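Local structure of fructuronate-tagaturonate epimerase UxaE from Cohnella laeviribosi in complex with 1 glycerol (Cohnella laeviribosi, 6IL9) at residues 369-377 and 429-439. The protein probably interconverts fructuronate and tagaturonate by epimerisation, using a zinc ion bound in a TIM-barrel fold. Residues are numbered along the deposited sequence; the frame is centred on the assembly and turned at random.
Sequences GTNWLEAVR and MNENDARQLLH
Leu373 CD1 lies over one face of the Arg435 guanidinium, 3.4 Å above its plane, while Thr370 OG1, the Met429 carbonyl and a water sit at the edge of that group. Met429 CB covers a face of the Arg377 guanidinium, and Asn430 meets its rim: Arg377 NH1 donates to Asn430 OD1 over 3.0 Å, from above the amide's carbonyl plane. The indole of Trp372 turns its edge to the other helix, and NE1 reaches Leu438 O at 2.8 Å, nearly straight (N-H...O 163°); Val376 CG2 rests against one face. Gly369 O lies over one face of the His439 imidazole.

The two guanidinium planes are roughly parallel, with Arg377 NH2 3.7 Å from Arg435 NH1. Acceptors probably offset this like-charge approach. Glu374 takes Arg377 side-on through NE and NH2, Arg435 NH1 donates to Met429 O at 2.9 Å, and Asp347 OD2 forms a salt bridge with Arg435 NH2 and hydrogen-bonds Thr370 OG1. One water joins Thr370 O and Glu374 OE2 to Arg435 NH2.

Against Arg435, Leu373 forks: CD2 packs on Leu438 CB at 3.7 Å, and CD1 also touches the imidazole of His439. With CG anti to the backbone N (chi1 -170°), that ring extends to Gly369, its NE2 3.4 Å from Gly369 CA. Thr370 N and His439 NE2 both hydrogen-bond the phosphate of phosphoserine 346, and the His439 side chain lies about 5 Å from a bound glycerol. The helices cross at 104°, packing 432-440 against the helix that follows the eighth strand of the TIM barrel, with the phosphate held at that helix's N-terminal end.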
loop_
_atom_site.group_PDB
_atom_site.type_symbol
_atom_site.label_atom_id
_atom_site.label_comp_id
_atom_site.label_asym_id
_atom_site.label_seq_id
_atom_site.Cartn_x
_atom_site.Cartn_y
_atom_site.Cartn_z
ATOM N N GLY A 369 0.693 -7.214 -0.074
ATOM C CA GLY A 369 0.906 -8.620 0.232
ATOM C C GLY A 369 1.822 -9.344 -0.737
ATOM O O GLY A 369 2.468 -10.331 -0.365
ATOM N N THR A 370 1.896 -8.880 -1.988
ATOM C CA THR A 370 2.779 -9.543 -2.944
ATOM C C THR A 370 4.234 -9.443 -2.510
ATOM O O THR A 370 5.043 -10.314 -2.838
ATOM C CB THR A 370 2.603 -8.957 -4.346
ATOM O OG1 THR A 370 2.959 -9.937 -5.331
ATOM C CG2 THR A 370 3.461 -7.695 -4.549
ATOM N N ASN A 371 4.573 -8.406 -1.747
ATOM C CA ASN A 371 5.933 -8.254 -1.252
ATOM C C ASN A 371 6.219 -9.227 -0.114
ATOM O O ASN A 371 7.359 -9.696 0.040
ATOM C CB ASN A 371 6.130 -6.792 -0.842
ATOM C CG ASN A 371 5.837 -5.842 -1.991
ATOM O OD1 ASN A 371 6.440 -5.958 -3.059
ATOM N ND2 ASN A 371 4.899 -4.925 -1.796
ATOM N N TRP A 372 5.184 -9.557 0.667
ATOM C CA TRP A 372 5.273 -10.636 1.642
ATOM C C TRP A 372 5.380 -11.990 0.942
ATOM O O TRP A 372 6.157 -12.855 1.362
ATOM C CB TRP A 372 4.052 -10.558 2.573
ATOM C CG TRP A 372 3.441 -11.849 3.035
ATOM C CD1 TRP A 372 2.297 -12.443 2.555
ATOM C CD2 TRP A 372 3.898 -12.676 4.109
ATOM N NE1 TRP A 372 2.037 -13.602 3.246
ATOM C CE2 TRP A 372 2.998 -13.761 4.217
ATOM C CE3 TRP A 372 4.976 -12.602 4.997
ATOM C CZ2 TRP A 372 3.156 -14.775 5.171
ATOM C CZ3 TRP A 372 5.126 -13.602 5.949
ATOM C CH2 TRP A 372 4.225 -14.680 6.019
ATOM N N LEU A 373 4.636 -12.189 -0.149
ATOM C CA LEU A 373 4.734 -13.478 -0.827
ATOM C C LEU A 373 6.111 -13.685 -1.451
ATOM O O LEU A 373 6.572 -14.827 -1.556
ATOM C CB LEU A 373 3.641 -13.615 -1.895
ATOM C CG LEU A 373 2.212 -13.815 -1.395
ATOM C CD1 LEU A 373 1.258 -13.998 -2.583
ATOM C CD2 LEU A 373 2.085 -15.006 -0.433
ATOM N N GLU A 374 6.793 -12.612 -1.869
ATOM C CA GLU A 374 8.160 -12.793 -2.353
ATOM C C GLU A 374 9.102 -13.208 -1.233
ATOM O O GLU A 374 10.061 -13.947 -1.477
ATOM C CB GLU A 374 8.677 -11.520 -3.010
ATOM C CG GLU A 374 8.041 -11.237 -4.364
ATOM C CD GLU A 374 8.193 -12.377 -5.357
ATOM O OE1 GLU A 374 9.272 -13.023 -5.405
ATOM O OE2 GLU A 374 7.220 -12.622 -6.110
ATOM N N ALA A 375 8.848 -12.748 -0.009
ATOM C CA ALA A 375 9.642 -13.214 1.126
ATOM C C ALA A 375 9.364 -14.686 1.408
ATOM O O ALA A 375 10.293 -15.469 1.669
ATOM C CB ALA A 375 9.348 -12.353 2.360
ATOM N N VAL A 376 8.091 -15.082 1.340
ATOM C CA VAL A 376 7.737 -16.491 1.497
ATOM C C VAL A 376 8.418 -17.333 0.426
ATOM O O VAL A 376 8.922 -18.431 0.705
ATOM C CB VAL A 376 6.206 -16.666 1.464
ATOM C CG1 VAL A 376 5.845 -18.163 1.409
ATOM C CG2 VAL A 376 5.562 -16.017 2.681
ATOM N N ARG A 377 8.457 -16.829 -0.812
ATOM C CA ARG A 377 9.133 -17.552 -1.885
ATOM C C ARG A 377 10.610 -17.770 -1.562
ATOM O O ARG A 377 11.158 -18.843 -1.832
ATOM C CB ARG A 377 8.974 -16.795 -3.201
ATOM C CG ARG A 377 9.354 -17.608 -4.415
ATOM C CD ARG A 377 9.687 -16.701 -5.591
ATOM N NE ARG A 377 8.593 -15.822 -6.019
ATOM C CZ ARG A 377 7.578 -16.198 -6.796
ATOM N NH1 ARG A 377 7.475 -17.455 -7.205
ATOM N NH2 ARG A 377 6.652 -15.318 -7.152
ATOM N N MET A 429 4.388 -20.799 -4.978
ATOM C CA MET A 429 4.224 -19.350 -5.055
ATOM C C MET A 429 4.006 -18.864 -6.481
ATOM O O MET A 429 3.931 -17.649 -6.713
ATOM C CB MET A 429 5.420 -18.646 -4.400
ATOM C CG MET A 429 5.410 -18.745 -2.856
ATOM S SD MET A 429 3.928 -18.135 -1.977
ATOM C CE MET A 429 2.956 -19.654 -1.867
ATOM N N ASN A 430 3.862 -19.788 -7.429
ATOM C CA ASN A 430 3.404 -19.479 -8.774
ATOM C C ASN A 430 1.959 -19.889 -9.020
ATOM O O ASN A 430 1.467 -19.693 -10.129
ATOM C CB ASN A 430 4.286 -20.167 -9.820
ATOM C CG ASN A 430 5.702 -19.652 -9.811
ATOM O OD1 ASN A 430 5.937 -18.472 -9.544
ATOM N ND2 ASN A 430 6.656 -20.536 -10.076
ATOM N N GLU A 431 1.267 -20.441 -8.026
ATOM C CA GLU A 431 -0.074 -20.983 -8.215
ATOM C C GLU A 431 -1.120 -20.108 -7.544
ATOM O O GLU A 431 -0.891 -19.588 -6.451
ATOM C CB GLU A 431 -0.167 -22.398 -7.645
ATOM C CG GLU A 431 0.821 -23.352 -8.283
ATOM C CD GLU A 431 0.998 -24.619 -7.477
ATOM O OE1 GLU A 431 0.411 -24.718 -6.372
ATOM O OE2 GLU A 431 1.721 -25.524 -7.959
ATOM N N ASN A 432 -2.292 -19.985 -8.184
ATOM C CA ASN A 432 -3.336 -19.119 -7.642
ATOM C C ASN A 432 -3.676 -19.477 -6.203
ATOM O O ASN A 432 -3.700 -18.610 -5.317
ATOM C CB ASN A 432 -4.609 -19.215 -8.484
ATOM C CG ASN A 432 -4.490 -18.517 -9.809
ATOM O OD1 ASN A 432 -3.601 -17.687 -10.019
ATOM N ND2 ASN A 432 -5.402 -18.839 -10.719
ATOM N N ASP A 433 -3.986 -20.746 -5.957
ATOM C CA ASP A 433 -4.613 -21.070 -4.685
ATOM C C ASP A 433 -3.600 -21.048 -3.552
ATOM O O ASP A 433 -3.869 -20.463 -2.501
ATOM C CB ASP A 433 -5.338 -22.412 -4.789
ATOM C CG ASP A 433 -6.473 -22.353 -5.799
ATOM O OD1 ASP A 433 -7.487 -21.671 -5.534
ATOM O OD2 ASP A 433 -6.327 -22.930 -6.889
ATOM N N ALA A 434 -2.421 -21.642 -3.756
ATOM C CA ALA A 434 -1.383 -21.573 -2.725
ATOM C C ALA A 434 -0.958 -20.127 -2.455
ATOM O O ALA A 434 -0.699 -19.756 -1.305
ATOM C CB ALA A 434 -0.173 -22.421 -3.124
ATOM N N ARG A 435 -0.861 -19.298 -3.501
ATOM C CA ARG A 435 -0.552 -17.886 -3.272
ATOM C C ARG A 435 -1.584 -17.240 -2.353
ATOM O O ARG A 435 -1.230 -16.519 -1.412
ATOM C CB ARG A 435 -0.463 -17.124 -4.597
ATOM C CG ARG A 435 0.873 -17.310 -5.311
ATOM C CD ARG A 435 0.933 -16.495 -6.595
ATOM N NE ARG A 435 0.962 -15.048 -6.358
ATOM C CZ ARG A 435 2.050 -14.363 -6.025
ATOM N NH1 ARG A 435 3.210 -14.995 -5.882
ATOM N NH2 ARG A 435 1.980 -13.041 -5.830
ATOM N N GLN A 436 -2.874 -17.492 -2.600
ATOM C CA GLN A 436 -3.889 -16.883 -1.741
ATOM C C GLN A 436 -3.813 -17.427 -0.321
ATOM O O GLN A 436 -4.018 -16.683 0.647
ATOM C CB GLN A 436 -5.277 -17.113 -2.324
ATOM C CG GLN A 436 -5.478 -16.371 -3.637
ATOM C CD GLN A 436 -6.938 -16.226 -3.977
ATOM O OE1 GLN A 436 -7.694 -17.200 -3.928
ATOM N NE2 GLN A 436 -7.353 -15.016 -4.317
ATOM N N LEU A 437 -3.510 -18.720 -0.188
ATOM C CA LEU A 437 -3.388 -19.345 1.124
ATOM C C LEU A 437 -2.347 -18.626 1.966
ATOM O O LEU A 437 -2.596 -18.295 3.129
ATOM C CB LEU A 437 -3.010 -20.814 0.949
ATOM C CG LEU A 437 -2.563 -21.580 2.192
ATOM C CD1 LEU A 437 -3.760 -21.786 3.112
ATOM C CD2 LEU A 437 -1.924 -22.912 1.796
ATOM N N LEU A 438 -1.172 -18.375 1.383
ATOM C CA LEU A 438 -0.097 -17.715 2.123
ATOM C C LEU A 438 -0.303 -16.204 2.207
ATOM O O LEU A 438 0.120 -15.583 3.190
ATOM C CB LEU A 438 1.258 -18.038 1.476
ATOM C CG LEU A 438 1.998 -19.308 1.943
ATOM C CD1 LEU A 438 2.439 -19.184 3.385
ATOM C CD2 LEU A 438 1.151 -20.586 1.764
ATOM N N HIS A 439 -0.964 -15.602 1.211
ATOM C CA HIS A 439 -1.126 -14.147 1.180
ATOM C C HIS A 439 -1.908 -13.682 2.397
ATOM O O HIS A 439 -1.497 -12.757 3.103
ATOM C CB HIS A 439 -1.852 -13.742 -0.116
ATOM C CG HIS A 439 -1.880 -12.265 -0.395
ATOM N ND1 HIS A 439 -2.454 -11.342 0.458
ATOM C CD2 HIS A 439 -1.440 -11.560 -1.468
ATOM C CE1 HIS A 439 -2.349 -10.133 -0.065
ATOM N NE2 HIS A 439 -1.741 -10.237 -1.237
HETATM O O HOH W 1 4.792 -12.387 -5.067
HETATM O O HOH W 2 4.616 -15.647 -9.298
#